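Local coordinates for tannase (Lactobacillus plantarum, PDB 3WA7), which catalyses, as a tannase of the alpha/beta-hydrolase fold, the hydrolysis of ester bonds in tannins, probably releasing gallic acid, at residues 339-343 with 417-421; 292-296 with 424-429; 64-69 with 148-154; 83-87 with 98-102; 170-175 with 393-399. All blocks are in the same frame, centred on the assembly; numbering follows the deposited sequence.

Interaction 1. Residues 339-343 with 417-421; sequences LTRMK and AADRD. With GOL (glycerol), chain E.
R420 clasps T340 where two loops of an alpha/beta-hydrolase run side by side; the loop of 417-421 follows strand 410-414 and carries D419, probably the acid of a Ser-His-Asp triad, bonded to H451. Among the hydrogen bonds, the guanidinium of R420 comes side-on: NE donates to T340 O at 3.0 Å, from above that carbonyl's plane, and NH2 to T340 OG1, also at 3.0 Å. NH2 has a further partner in H227 O, so this nitrogen ties the pair to strand 225-232. K343, with CG anti to its carbonyl carbon (chi1 -58°) and the chain straight beyond, brings NZ to D421 O at 2.8 Å, in the carbonyl plane on a lone pair. The same ammonium holds two hydroxyls of a glycerol, one of which bonds to D421 OD2. Within 417-421, D419 OD1 accepts from D421 N, an Asx turn that leaves OD2 to bond with H451 ND1. Van der Waals contacts fill in between. L339 slides past the bent aliphatic part of R420, CG to CG 3.6 Å, while M342, a selenomethionine from labelling, lays CB over one guanidinium face. Its SE ends 3.3 Å from D421 OD1.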
# COMPACT_ATOMS: atom_id res chain seq x y z
N LEU A 339 10.21 20.67 2.73
CA LEU A 339 10.10 19.22 2.94
C LEU A 339 11.20 18.47 2.19
O LEU A 339 11.72 17.46 2.69
CB LEU A 339 8.73 18.74 2.45
CG LEU A 339 8.43 17.25 2.60
CD1 LEU A 339 8.57 16.83 4.06
CD2 LEU A 339 7.03 16.98 2.09
N THR A 340 11.53 18.98 1.01
CA THR A 340 12.55 18.45 0.08
C THR A 340 12.10 17.32 -0.83
O THR A 340 11.23 16.51 -0.50
CB THR A 340 13.86 17.99 0.80
OG1 THR A 340 13.65 16.72 1.43
CG2 THR A 340 14.30 19.01 1.84
N ARG A 341 12.71 17.29 -2.01
CA ARG A 341 12.45 16.28 -3.02
C ARG A 341 13.29 15.06 -2.65
O ARG A 341 14.45 15.20 -2.24
CB ARG A 341 12.87 16.79 -4.40
CG ARG A 341 12.98 15.72 -5.48
CD ARG A 341 13.79 16.22 -6.67
NE ARG A 341 13.01 17.06 -7.57
CZ ARG A 341 12.21 16.60 -8.53
NH1 ARG A 341 12.07 15.30 -8.72
NH2 ARG A 341 11.55 17.45 -9.31
N MSE A 342 12.72 13.87 -2.79
CA MSE A 342 13.42 12.64 -2.46
C MSE A 342 14.01 11.96 -3.68
O MSE A 342 15.20 11.66 -3.73
CB MSE A 342 12.47 11.67 -1.76
CG MSE A 342 13.11 10.36 -1.36
SE MSE A 342 11.79 9.07 -0.82
CE MSE A 342 12.79 7.46 -1.18
N LYS A 343 13.17 11.73 -4.68
CA LYS A 343 13.57 11.05 -5.90
C LYS A 343 13.90 11.95 -7.09
O LYS A 343 13.40 13.07 -7.19
CB LYS A 343 12.47 10.06 -6.31
CG LYS A 343 12.16 9.03 -5.23
CD LYS A 343 10.97 8.17 -5.61
CE LYS A 343 10.73 7.09 -4.56
NZ LYS A 343 9.57 6.22 -4.92
N ALA A 417 2.22 13.38 5.91
CA ALA A 417 2.45 14.71 5.34
C ALA A 417 3.94 14.95 5.08
O ALA A 417 4.30 15.92 4.42
CB ALA A 417 1.90 15.79 6.27
N ALA A 418 4.79 14.07 5.60
CA ALA A 418 6.23 14.21 5.39
C ALA A 418 6.77 13.07 4.52
O ALA A 418 7.98 12.88 4.40
CB ALA A 418 6.96 14.24 6.73
N ASP A 419 5.85 12.33 3.91
CA ASP A 419 6.19 11.20 3.05
C ASP A 419 6.36 11.70 1.61
O ASP A 419 5.39 12.12 0.98
CB ASP A 419 5.07 10.15 3.12
CG ASP A 419 5.38 8.90 2.32
OD1 ASP A 419 6.10 8.99 1.30
OD2 ASP A 419 4.87 7.82 2.69
N ARG A 420 7.60 11.64 1.10
CA ARG A 420 7.90 12.10 -0.25
C ARG A 420 8.20 10.96 -1.23
O ARG A 420 8.77 11.19 -2.30
CB ARG A 420 9.10 13.05 -0.23
CG ARG A 420 9.00 14.14 0.83
CD ARG A 420 10.05 13.95 1.89
NE ARG A 420 11.39 14.25 1.39
CZ ARG A 420 12.39 13.38 1.33
NH1 ARG A 420 12.23 12.13 1.75
NH2 ARG A 420 13.57 13.77 0.86
N ASP A 421 7.82 9.73 -0.88
CA ASP A 421 8.08 8.59 -1.76
C ASP A 421 7.23 8.65 -3.02
O ASP A 421 7.57 8.04 -4.03
CB ASP A 421 7.87 7.28 -1.01
CG ASP A 421 9.03 6.96 -0.09
OD1 ASP A 421 9.27 7.73 0.87
OD2 ASP A 421 9.72 5.95 -0.33
C1 GOL E . 8.87 3.48 -2.43
O1 GOL E . 9.69 4.63 -2.61
C2 GOL E . 8.87 2.63 -3.70
O2 GOL E . 8.59 3.48 -4.82
C3 GOL E . 7.79 1.56 -3.62
O3 GOL E . 8.15 0.46 -4.47

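Interaction 2. Residues 292-296 with 424-429; sequences FRDVV and FAIPII. With SO4 (sulfate ion), chain B.
F292 and I428 meet where helix 291-309 crosses helix 425-436 almost at right angles, the short axes 102° apart and 11.0 Å from each other at closest approach. At that spacing only side chains can bridge the gap, and the buried part is filled by F292 and V296. With CG anti to the backbone N (chi1 -177°), F292 reaches straight across and presents the far rim of its ring: CE2 lies 3.9 Å from A425 CB, which sits at the ring edge in its plane, CE1 is 4.0 Å from I428 CG2, and CZ approaches I429 CG1. I428 spreads its two branches, CG2 going to the phenylalanine and the extended CD1 to V296 CG2, 3.8 Å away, the two side chains crossing squarely. L269 of helix 252-271 also packs on F292, and F265 of the same helix on A425.

The looser side lies towards V295, partly exposed, whose CG1 comes no nearer than 4.2 Å to I428 CG2. The polar chemistry of 292-296 faces elsewhere: R293 stretches away from 424-429 and takes a sulfate, probably from the crystallisation liquor, edge-on in its guanidinium plane, NE to O3 at 2.7 Å and NH2 to O2 at 2.9 Å. R297 NH2 and the backbone N of L332 and S333 also bind it. Between the two helices everything that touches is hydrocarbon, so across these segments the contact rests on shape and burial, with no directional bond between them.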
# COMPACT_ATOMS: atom_id res chain seq x y z
N PHE A 292 -7.66 21.58 -8.24
CA PHE A 292 -7.06 20.39 -7.66
C PHE A 292 -5.88 20.76 -6.76
O PHE A 292 -5.69 20.16 -5.70
CB PHE A 292 -6.57 19.42 -8.73
CG PHE A 292 -6.01 18.14 -8.17
CD1 PHE A 292 -6.87 17.17 -7.65
CD2 PHE A 292 -4.64 17.93 -8.10
CE1 PHE A 292 -6.36 16.00 -7.07
CE2 PHE A 292 -4.13 16.77 -7.53
CZ PHE A 292 -4.98 15.81 -7.01
N ARG A 293 -5.09 21.73 -7.18
CA ARG A 293 -3.95 22.16 -6.37
C ARG A 293 -4.47 22.68 -5.03
O ARG A 293 -3.87 22.45 -3.98
CB ARG A 293 -3.16 23.25 -7.07
CG ARG A 293 -1.91 23.68 -6.31
CD ARG A 293 -1.19 24.82 -6.99
NE ARG A 293 0.06 25.18 -6.31
CZ ARG A 293 1.23 24.58 -6.51
NH1 ARG A 293 1.33 23.59 -7.39
NH2 ARG A 293 2.31 24.98 -5.84
N ASP A 294 -5.60 23.39 -5.08
CA ASP A 294 -6.22 23.94 -3.87
C ASP A 294 -6.49 22.82 -2.86
O ASP A 294 -6.32 23.00 -1.66
CB ASP A 294 -7.55 24.63 -4.20
CG ASP A 294 -7.37 26.01 -4.82
OD1 ASP A 294 -6.23 26.43 -5.08
OD2 ASP A 294 -8.41 26.67 -5.05
N VAL A 295 -6.93 21.67 -3.37
CA VAL A 295 -7.24 20.53 -2.51
C VAL A 295 -6.00 20.03 -1.79
O VAL A 295 -6.04 19.77 -0.59
CB VAL A 295 -7.87 19.37 -3.33
CG1 VAL A 295 -8.09 18.15 -2.44
CG2 VAL A 295 -9.19 19.82 -3.92
N VAL A 296 -4.89 19.91 -2.51
CA VAL A 296 -3.65 19.45 -1.90
C VAL A 296 -3.23 20.45 -0.83
O VAL A 296 -2.87 20.07 0.29
CB VAL A 296 -2.53 19.32 -2.94
CG1 VAL A 296 -1.24 18.85 -2.27
CG2 VAL A 296 -2.94 18.34 -4.02
N PHE A 424 1.65 13.63 -3.07
CA PHE A 424 0.44 13.62 -2.26
C PHE A 424 -0.76 13.45 -3.18
O PHE A 424 -1.80 12.95 -2.77
CB PHE A 424 0.30 14.95 -1.52
CG PHE A 424 1.41 15.23 -0.55
CD1 PHE A 424 2.18 16.38 -0.67
CD2 PHE A 424 1.69 14.33 0.47
CE1 PHE A 424 3.22 16.64 0.23
CE2 PHE A 424 2.72 14.58 1.37
CZ PHE A 424 3.49 15.73 1.25
N ALA A 425 -0.60 13.86 -4.44
CA ALA A 425 -1.67 13.75 -5.42
C ALA A 425 -2.13 12.32 -5.63
O ALA A 425 -3.30 12.07 -5.89
CB ALA A 425 -1.22 14.35 -6.75
N ILE A 426 -1.20 11.37 -5.53
CA ILE A 426 -1.51 9.96 -5.72
C ILE A 426 -2.57 9.43 -4.74
O ILE A 426 -3.60 8.91 -5.16
CB ILE A 426 -0.21 9.11 -5.67
CG1 ILE A 426 0.65 9.42 -6.90
CG2 ILE A 426 -0.54 7.63 -5.61
CD1 ILE A 426 -0.02 9.10 -8.24
N PRO A 427 -2.32 9.54 -3.42
CA PRO A 427 -3.36 9.03 -2.51
C PRO A 427 -4.64 9.88 -2.56
O PRO A 427 -5.74 9.38 -2.33
CB PRO A 427 -2.68 9.06 -1.14
CG PRO A 427 -1.68 10.18 -1.28
CD PRO A 427 -1.13 9.96 -2.67
N ILE A 428 -4.49 11.17 -2.86
CA ILE A 428 -5.66 12.04 -2.94
C ILE A 428 -6.57 11.62 -4.10
O ILE A 428 -7.79 11.61 -3.96
CB ILE A 428 -5.24 13.52 -3.10
CG1 ILE A 428 -4.57 14.00 -1.80
CG2 ILE A 428 -6.45 14.38 -3.42
CD1 ILE A 428 -3.91 15.36 -1.90
N ILE A 429 -5.97 11.26 -5.23
CA ILE A 429 -6.75 10.82 -6.39
C ILE A 429 -7.54 9.57 -6.03
O ILE A 429 -8.72 9.45 -6.36
CB ILE A 429 -5.84 10.52 -7.60
CG1 ILE A 429 -5.32 11.83 -8.20
CG2 ILE A 429 -6.61 9.72 -8.65
CD1 ILE A 429 -4.24 11.64 -9.26
S SO4 B . 0.92 27.93 -3.84
O1 SO4 B . 0.38 27.74 -2.48
O2 SO4 B . 2.19 27.20 -3.99
O3 SO4 B . -0.05 27.45 -4.83
O4 SO4 B . 1.17 29.37 -4.06

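Interaction 3. Residues 64-69 with 148-154; sequences RATAPI and GRLPGDT. With ACT (acetate ion), chain D.
Here loops R64-A67 and G148-D153, leading into neighbouring inner strands 69-72 and 157-160 of the central sheet, pair mainly through backbone. G152 N donates to R64 O at 2.7 Å and D153 N to A67 O at 2.8 Å, both in the carbonyl plane, the second nearly straight at 169°. G152 has to be glycine: a CB would strike I69 CG1, and its positive phi would press that carbon on the preceding carbonyl. R64, extended as far as NE (CG anti to the backbone N, chi1 -179°), carries its guanidinium across P151, whose CA lies over the centre of one face. NH1 and NH2 close end-on upon a single oxygen, G148 O, at 3.1 and 2.9 Å. A leucine in place of R64 would probably leave G148 O without both donors and the loop at G148 freer to move. On the outer side, a water joins T66 O to D153 OD2, while D153 OD1 accepts from N155 N. Inward, I69 CD1 rests 3.6 Å from D153 O, and I69 packs on V109 of strand 107-111 and V143 of helix 131-145, the crossover from 107-111 to 157-160; backbone bonds to R156 and I158 continue the pairing as parallel sheet.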
# COMPACT_ATOMS: atom_id res chain seq x y z
N ARG A 64 -15.68 -16.37 17.78
CA ARG A 64 -15.06 -17.13 16.70
C ARG A 64 -15.80 -16.94 15.37
O ARG A 64 -15.18 -16.76 14.32
CB ARG A 64 -15.03 -18.61 17.06
CG ARG A 64 -14.38 -19.51 16.02
CD ARG A 64 -14.56 -20.97 16.41
NE ARG A 64 -13.81 -21.90 15.57
CZ ARG A 64 -14.06 -22.12 14.28
NH1 ARG A 64 -15.05 -21.48 13.67
NH2 ARG A 64 -13.32 -23.00 13.62
N ALA A 65 -17.13 -16.97 15.42
CA ALA A 65 -17.94 -16.84 14.22
C ALA A 65 -18.03 -15.43 13.63
O ALA A 65 -18.38 -15.27 12.46
CB ALA A 65 -19.34 -17.36 14.49
N THR A 66 -17.69 -14.42 14.42
CA THR A 66 -17.82 -13.03 13.96
C THR A 66 -16.56 -12.17 13.92
O THR A 66 -16.60 -11.04 13.44
CB THR A 66 -18.85 -12.28 14.82
OG1 THR A 66 -18.32 -12.11 16.14
CG2 THR A 66 -20.15 -13.06 14.90
N ALA A 67 -15.45 -12.69 14.43
CA ALA A 67 -14.21 -11.92 14.46
C ALA A 67 -13.70 -11.51 13.09
O ALA A 67 -13.72 -12.30 12.15
CB ALA A 67 -13.13 -12.71 15.20
N PRO A 68 -13.25 -10.25 12.95
CA PRO A 68 -12.73 -9.80 11.66
C PRO A 68 -11.45 -10.57 11.40
O PRO A 68 -10.78 -11.00 12.34
CB PRO A 68 -12.44 -8.32 11.91
CG PRO A 68 -13.38 -7.94 13.00
CD PRO A 68 -13.34 -9.14 13.91
N ILE A 69 -11.12 -10.77 10.13
CA ILE A 69 -9.88 -11.47 9.79
C ILE A 69 -8.96 -10.45 9.14
O ILE A 69 -9.15 -10.06 7.98
CB ILE A 69 -10.14 -12.64 8.82
CG1 ILE A 69 -11.04 -13.68 9.50
CG2 ILE A 69 -8.81 -13.29 8.43
CD1 ILE A 69 -11.37 -14.88 8.62
N GLY A 148 -15.55 -21.45 8.40
CA GLY A 148 -16.02 -22.45 9.35
C GLY A 148 -14.87 -23.22 9.97
O GLY A 148 -14.79 -23.36 11.19
N ARG A 149 -13.98 -23.73 9.13
CA ARG A 149 -12.83 -24.48 9.62
C ARG A 149 -11.84 -23.52 10.27
O ARG A 149 -11.26 -23.81 11.31
CB ARG A 149 -12.18 -25.26 8.48
CG ARG A 149 -13.05 -26.40 7.96
CD ARG A 149 -12.28 -27.31 7.03
NE ARG A 149 -12.10 -26.73 5.70
CZ ARG A 149 -13.02 -26.76 4.74
NH1 ARG A 149 -14.19 -27.36 4.96
NH2 ARG A 149 -12.77 -26.20 3.57
N LEU A 150 -11.67 -22.36 9.64
CA LEU A 150 -10.78 -21.32 10.16
C LEU A 150 -11.58 -20.42 11.10
O LEU A 150 -12.71 -20.04 10.79
CB LEU A 150 -10.24 -20.46 9.02
CG LEU A 150 -8.95 -20.85 8.31
CD1 LEU A 150 -8.80 -20.01 7.05
CD2 LEU A 150 -7.77 -20.61 9.25
N PRO A 151 -11.02 -20.08 12.27
CA PRO A 151 -11.77 -19.20 13.16
C PRO A 151 -11.91 -17.83 12.49
O PRO A 151 -11.07 -17.46 11.66
CB PRO A 151 -10.89 -19.14 14.41
CG PRO A 151 -10.27 -20.51 14.44
CD PRO A 151 -9.89 -20.71 12.98
N GLY A 152 -12.96 -17.08 12.82
CA GLY A 152 -13.15 -15.77 12.22
C GLY A 152 -14.24 -15.73 11.17
O GLY A 152 -14.72 -16.76 10.70
N ASP A 153 -14.64 -14.52 10.79
CA ASP A 153 -15.69 -14.33 9.78
C ASP A 153 -15.02 -14.04 8.44
O ASP A 153 -14.44 -12.98 8.26
CB ASP A 153 -16.58 -13.15 10.18
CG ASP A 153 -17.83 -13.05 9.32
OD1 ASP A 153 -17.87 -13.65 8.23
OD2 ASP A 153 -18.78 -12.35 9.75
N THR A 154 -15.11 -14.99 7.51
CA THR A 154 -14.49 -14.82 6.20
C THR A 154 -15.16 -13.73 5.36
O THR A 154 -14.69 -13.40 4.27
CB THR A 154 -14.46 -16.14 5.42
OG1 THR A 154 -15.80 -16.62 5.23
CG2 THR A 154 -13.64 -17.18 6.17
C ACT D . -18.36 -19.82 18.17
O ACT D . -18.21 -20.92 17.70
OXT ACT D . -18.53 -18.88 17.45
CH3 ACT D . -18.36 -19.64 19.65
O HOH W 1 -18.98 -10.62 11.74

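Interaction 4. Residues 83-87 with 98-102; sequences ADDPQ and IQQAL
The carboxamide of Q99 meets P86 edge-on: NE2 donates to P86 O at 2.7 Å, the acceptor lying in the amide plane and the N-H...O angle 177°. On the pyrrolidine ring of P86, one face is taken by I98, whose CG2 stands over it, 3.7 Å from CB and 3.8 Å from CD. This is a loop folded back on its own helix within a beta-alpha-beta crossover of the alpha/beta-hydrolase sheet: 83-87 belongs to the connection from strand 69-72 into helix 95-103, which leads on to strand 107-111.

Q99 points its CG anti to its carbonyl carbon (chi1 -71°) and stays extended beyond, so the amide runs out alongside the proline; CG rests 3.9 Å from P86 CB on the way. The bond comes almost head-on to the carbonyl, and with its acceptor in plane it fixes how the amide is turned. The turn at P86 is itself braced: D85 OD1 uses its anti lone pair to accept from Q87 N, an Asx turn, while OD2 makes a salt bridge with R30 of strand 22-33. D84, whose carboxylate bonds to T93 OG1 and N94 N just before the helix, closes the other end of the loop over I98. There the outermost methyl of the isoleucine, CD1, touches D84 CB at 3.6 Å.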
# COMPACT_ATOMS: atom_id res chain seq x y z
N ALA A 83 5.76 -14.29 5.43
CA ALA A 83 4.61 -14.44 6.32
C ALA A 83 5.00 -13.88 7.69
O ALA A 83 6.03 -14.25 8.25
CB ALA A 83 4.22 -15.91 6.45
N ASP A 84 4.17 -12.99 8.22
CA ASP A 84 4.46 -12.35 9.51
C ASP A 84 4.09 -13.21 10.71
O ASP A 84 3.44 -14.25 10.57
CB ASP A 84 3.73 -11.00 9.60
CG ASP A 84 4.57 -9.93 10.28
OD1 ASP A 84 5.57 -10.27 10.94
OD2 ASP A 84 4.21 -8.74 10.16
N ASP A 85 4.50 -12.77 11.89
CA ASP A 85 4.25 -13.51 13.13
C ASP A 85 4.28 -12.50 14.28
O ASP A 85 5.10 -11.58 14.27
CB ASP A 85 5.36 -14.55 13.30
CG ASP A 85 5.08 -15.55 14.40
OD1 ASP A 85 4.93 -15.14 15.57
OD2 ASP A 85 5.04 -16.75 14.09
N PRO A 86 3.39 -12.65 15.27
CA PRO A 86 3.42 -11.69 16.38
C PRO A 86 4.71 -11.77 17.19
O PRO A 86 5.01 -10.88 17.98
CB PRO A 86 2.18 -12.07 17.20
CG PRO A 86 2.03 -13.54 16.94
CD PRO A 86 2.31 -13.64 15.46
N GLN A 87 5.48 -12.84 16.99
CA GLN A 87 6.74 -13.03 17.70
C GLN A 87 7.94 -12.74 16.80
O GLN A 87 9.09 -12.93 17.20
CB GLN A 87 6.84 -14.46 18.25
CG GLN A 87 5.66 -14.87 19.13
CD GLN A 87 5.85 -16.22 19.80
OE1 GLN A 87 6.21 -17.21 19.16
NE2 GLN A 87 5.60 -16.27 21.11
N ILE A 98 0.14 -7.19 14.84
CA ILE A 98 -0.53 -8.47 15.02
C ILE A 98 -0.81 -8.69 16.51
O ILE A 98 -1.88 -9.17 16.89
CB ILE A 98 0.32 -9.64 14.48
CG1 ILE A 98 0.51 -9.47 12.96
CG2 ILE A 98 -0.36 -10.97 14.77
CD1 ILE A 98 1.36 -10.56 12.32
N GLN A 99 0.15 -8.34 17.35
CA GLN A 99 -0.02 -8.49 18.79
C GLN A 99 -1.26 -7.71 19.25
O GLN A 99 -2.13 -8.25 19.94
CB GLN A 99 1.21 -7.97 19.53
CG GLN A 99 2.44 -8.85 19.38
CD GLN A 99 3.66 -8.25 20.05
OE1 GLN A 99 3.55 -7.33 20.85
NE2 GLN A 99 4.84 -8.77 19.72
N GLN A 100 -1.33 -6.45 18.85
CA GLN A 100 -2.45 -5.59 19.23
C GLN A 100 -3.77 -6.07 18.62
O GLN A 100 -4.83 -5.93 19.22
CB GLN A 100 -2.18 -4.15 18.80
CG GLN A 100 -1.04 -3.48 19.56
CD GLN A 100 -1.28 -3.46 21.06
OE1 GLN A 100 -2.36 -3.12 21.52
NE2 GLN A 100 -0.25 -3.82 21.83
N ALA A 101 -3.69 -6.63 17.41
CA ALA A 101 -4.88 -7.12 16.73
C ALA A 101 -5.48 -8.31 17.49
O ALA A 101 -6.69 -8.41 17.64
CB ALA A 101 -4.52 -7.54 15.30
N LEU A 102 -4.62 -9.20 17.96
CA LEU A 102 -5.07 -10.36 18.71
C LEU A 102 -5.73 -9.91 20.01
O LEU A 102 -6.77 -10.44 20.42
CB LEU A 102 -3.89 -11.28 19.02
CG LEU A 102 -3.33 -12.00 17.79
CD1 LEU A 102 -2.01 -12.68 18.13
CD2 LEU A 102 -4.36 -13.01 17.28

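Interaction 5. Residues 170-175 with 393-399; sequences ALAGAS and AINPLSY
S175 CB sits over one face of the Y399 ring, 3.6 Å from its centroid and 18° off the normal, a CH-pi contact. The backbone at the helix end places that CB, while chi1 66°, which sets OG between the backbone N and the carbonyl carbon, turns the hydroxyl to donate to L171 O at 2.7 Å; S175 N reaches the same oxygen from the opposite face of its plane. In Y399, CG lies anti to the carbonyl carbon (chi1 -56°), which aims the ring axis so that OH meets A393 O, 2.6 Å away, in the carbonyl plane on a lone pair. That bond probably limits how far the ring can swing from the serine.

L171 leaves the helix with CG anti to its backbone N, and its two methyls part company: CD1 settles between A393 O and Y399 CE1, 3.7 Å from the latter, while CD2 lies on I394 CA at 3.6 Å. P396 wedges its CG against L171 N and A170 CB, and A174 CB reaches P396 O. N395 OD1 accepts from L397 N, a capping bond ahead of helix 398-401, and its ND2 bonds to E210 and N208. Were Y399 an alanine, A393 O would probably lose its hydroxyl donor and a gap would open beside S175 CB and L171 CD1. The contact buries the C-terminal end of helix 164-174, the helix that in an alpha/beta-hydrolase follows the nucleophile elbow, here probably the GxSxG turn after strand 157-160.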
# COMPACT_ATOMS: atom_id res chain seq x y z
N ALA A 170 -4.76 -2.27 -1.33
CA ALA A 170 -5.73 -1.53 -2.12
C ALA A 170 -6.16 -2.31 -3.36
O ALA A 170 -7.35 -2.36 -3.69
CB ALA A 170 -5.14 -0.18 -2.55
N LEU A 171 -5.20 -2.93 -4.04
CA LEU A 171 -5.52 -3.70 -5.24
C LEU A 171 -6.41 -4.90 -4.93
O LEU A 171 -7.30 -5.24 -5.71
CB LEU A 171 -4.24 -4.15 -5.94
CG LEU A 171 -4.42 -4.85 -7.29
CD1 LEU A 171 -5.19 -3.95 -8.27
CD2 LEU A 171 -3.05 -5.17 -7.84
N ALA A 172 -6.17 -5.55 -3.79
CA ALA A 172 -6.98 -6.70 -3.40
C ALA A 172 -8.43 -6.25 -3.21
O ALA A 172 -9.36 -6.94 -3.63
CB ALA A 172 -6.45 -7.31 -2.10
N GLY A 173 -8.62 -5.10 -2.59
CA GLY A 173 -9.96 -4.60 -2.37
C GLY A 173 -10.64 -4.13 -3.64
O GLY A 173 -11.85 -4.28 -3.81
N ALA A 174 -9.86 -3.57 -4.56
CA ALA A 174 -10.40 -3.05 -5.80
C ALA A 174 -10.72 -4.09 -6.88
O ALA A 174 -11.65 -3.91 -7.66
CB ALA A 174 -9.45 -2.00 -6.38
N SER A 175 -9.96 -5.19 -6.90
CA SER A 175 -10.12 -6.20 -7.96
C SER A 175 -10.78 -7.53 -7.63
O SER A 175 -10.51 -8.52 -8.30
CB SER A 175 -8.75 -6.49 -8.57
OG SER A 175 -7.91 -7.11 -7.61
N ALA A 393 -4.15 -3.73 -15.05
CA ALA A 393 -4.61 -4.75 -14.13
C ALA A 393 -4.11 -4.58 -12.69
O ALA A 393 -4.81 -4.95 -11.75
CB ALA A 393 -4.23 -6.13 -14.65
N ILE A 394 -2.91 -4.03 -12.52
CA ILE A 394 -2.39 -3.87 -11.16
C ILE A 394 -2.57 -2.46 -10.60
O ILE A 394 -2.00 -2.13 -9.55
CB ILE A 394 -0.90 -4.28 -11.04
CG1 ILE A 394 -0.02 -3.33 -11.84
CG2 ILE A 394 -0.73 -5.72 -11.51
CD1 ILE A 394 1.46 -3.51 -11.54
N ASN A 395 -3.35 -1.64 -11.28
CA ASN A 395 -3.63 -0.28 -10.83
C ASN A 395 -5.02 -0.32 -10.18
O ASN A 395 -6.01 -0.57 -10.86
CB ASN A 395 -3.63 0.69 -12.01
CG ASN A 395 -3.75 2.15 -11.57
OD1 ASN A 395 -4.19 2.44 -10.46
ND2 ASN A 395 -3.37 3.07 -12.46
N PRO A 396 -5.10 -0.08 -8.86
CA PRO A 396 -6.40 -0.10 -8.18
C PRO A 396 -7.45 0.78 -8.86
O PRO A 396 -8.63 0.43 -8.90
CB PRO A 396 -6.06 0.38 -6.77
CG PRO A 396 -4.66 -0.12 -6.58
CD PRO A 396 -4.01 0.21 -7.91
N LEU A 397 -7.02 1.93 -9.38
CA LEU A 397 -7.93 2.87 -10.02
C LEU A 397 -8.71 2.30 -11.21
O LEU A 397 -9.85 2.69 -11.45
CB LEU A 397 -7.16 4.11 -10.48
CG LEU A 397 -6.36 4.89 -9.43
CD1 LEU A 397 -5.79 6.14 -10.08
CD2 LEU A 397 -7.24 5.26 -8.24
N SER A 398 -8.09 1.38 -11.94
CA SER A 398 -8.71 0.77 -13.11
C SER A 398 -10.08 0.17 -12.82
O SER A 398 -10.98 0.21 -13.66
CB SER A 398 -7.80 -0.32 -13.68
OG SER A 398 -6.57 0.23 -14.12
N TYR A 399 -10.23 -0.39 -11.63
CA TYR A 399 -11.48 -1.04 -11.25
C TYR A 399 -12.58 -0.08 -10.81
O TYR A 399 -13.73 -0.48 -10.65
CB TYR A 399 -11.20 -2.07 -10.15
CG TYR A 399 -10.17 -3.08 -10.58
CD1 TYR A 399 -8.80 -2.83 -10.40
CD2 TYR A 399 -10.54 -4.24 -11.25
CE1 TYR A 399 -7.84 -3.71 -10.88
CE2 TYR A 399 -9.58 -5.13 -11.73
CZ TYR A 399 -8.24 -4.86 -11.54
OH TYR A 399 -7.29 -5.73 -12.02

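How the interactions relate
Interactions 1 and 2 form one neighbourhood, centres 14 Å apart: F424 CZ lies 3.3 Å from A417 O and 3.8 Å from L339 CD2, joining the loop of the probable triad acid to the start of helix 425-436. That helix continues the link, I429 CG2 meeting L397 CD1 of interaction 5 at 3.9 Å. Interaction 5 lies at the C-terminal end of the helix that follows the probable nucleophile elbow; interaction 1 holds the probable triad acid, and its D421 lies near that elbow. Interactions 3 and 4, the latter nested inside the former along the chain, lie about 40 and 30 Å from interaction 1, centre to centre, and about 17 Å from each other.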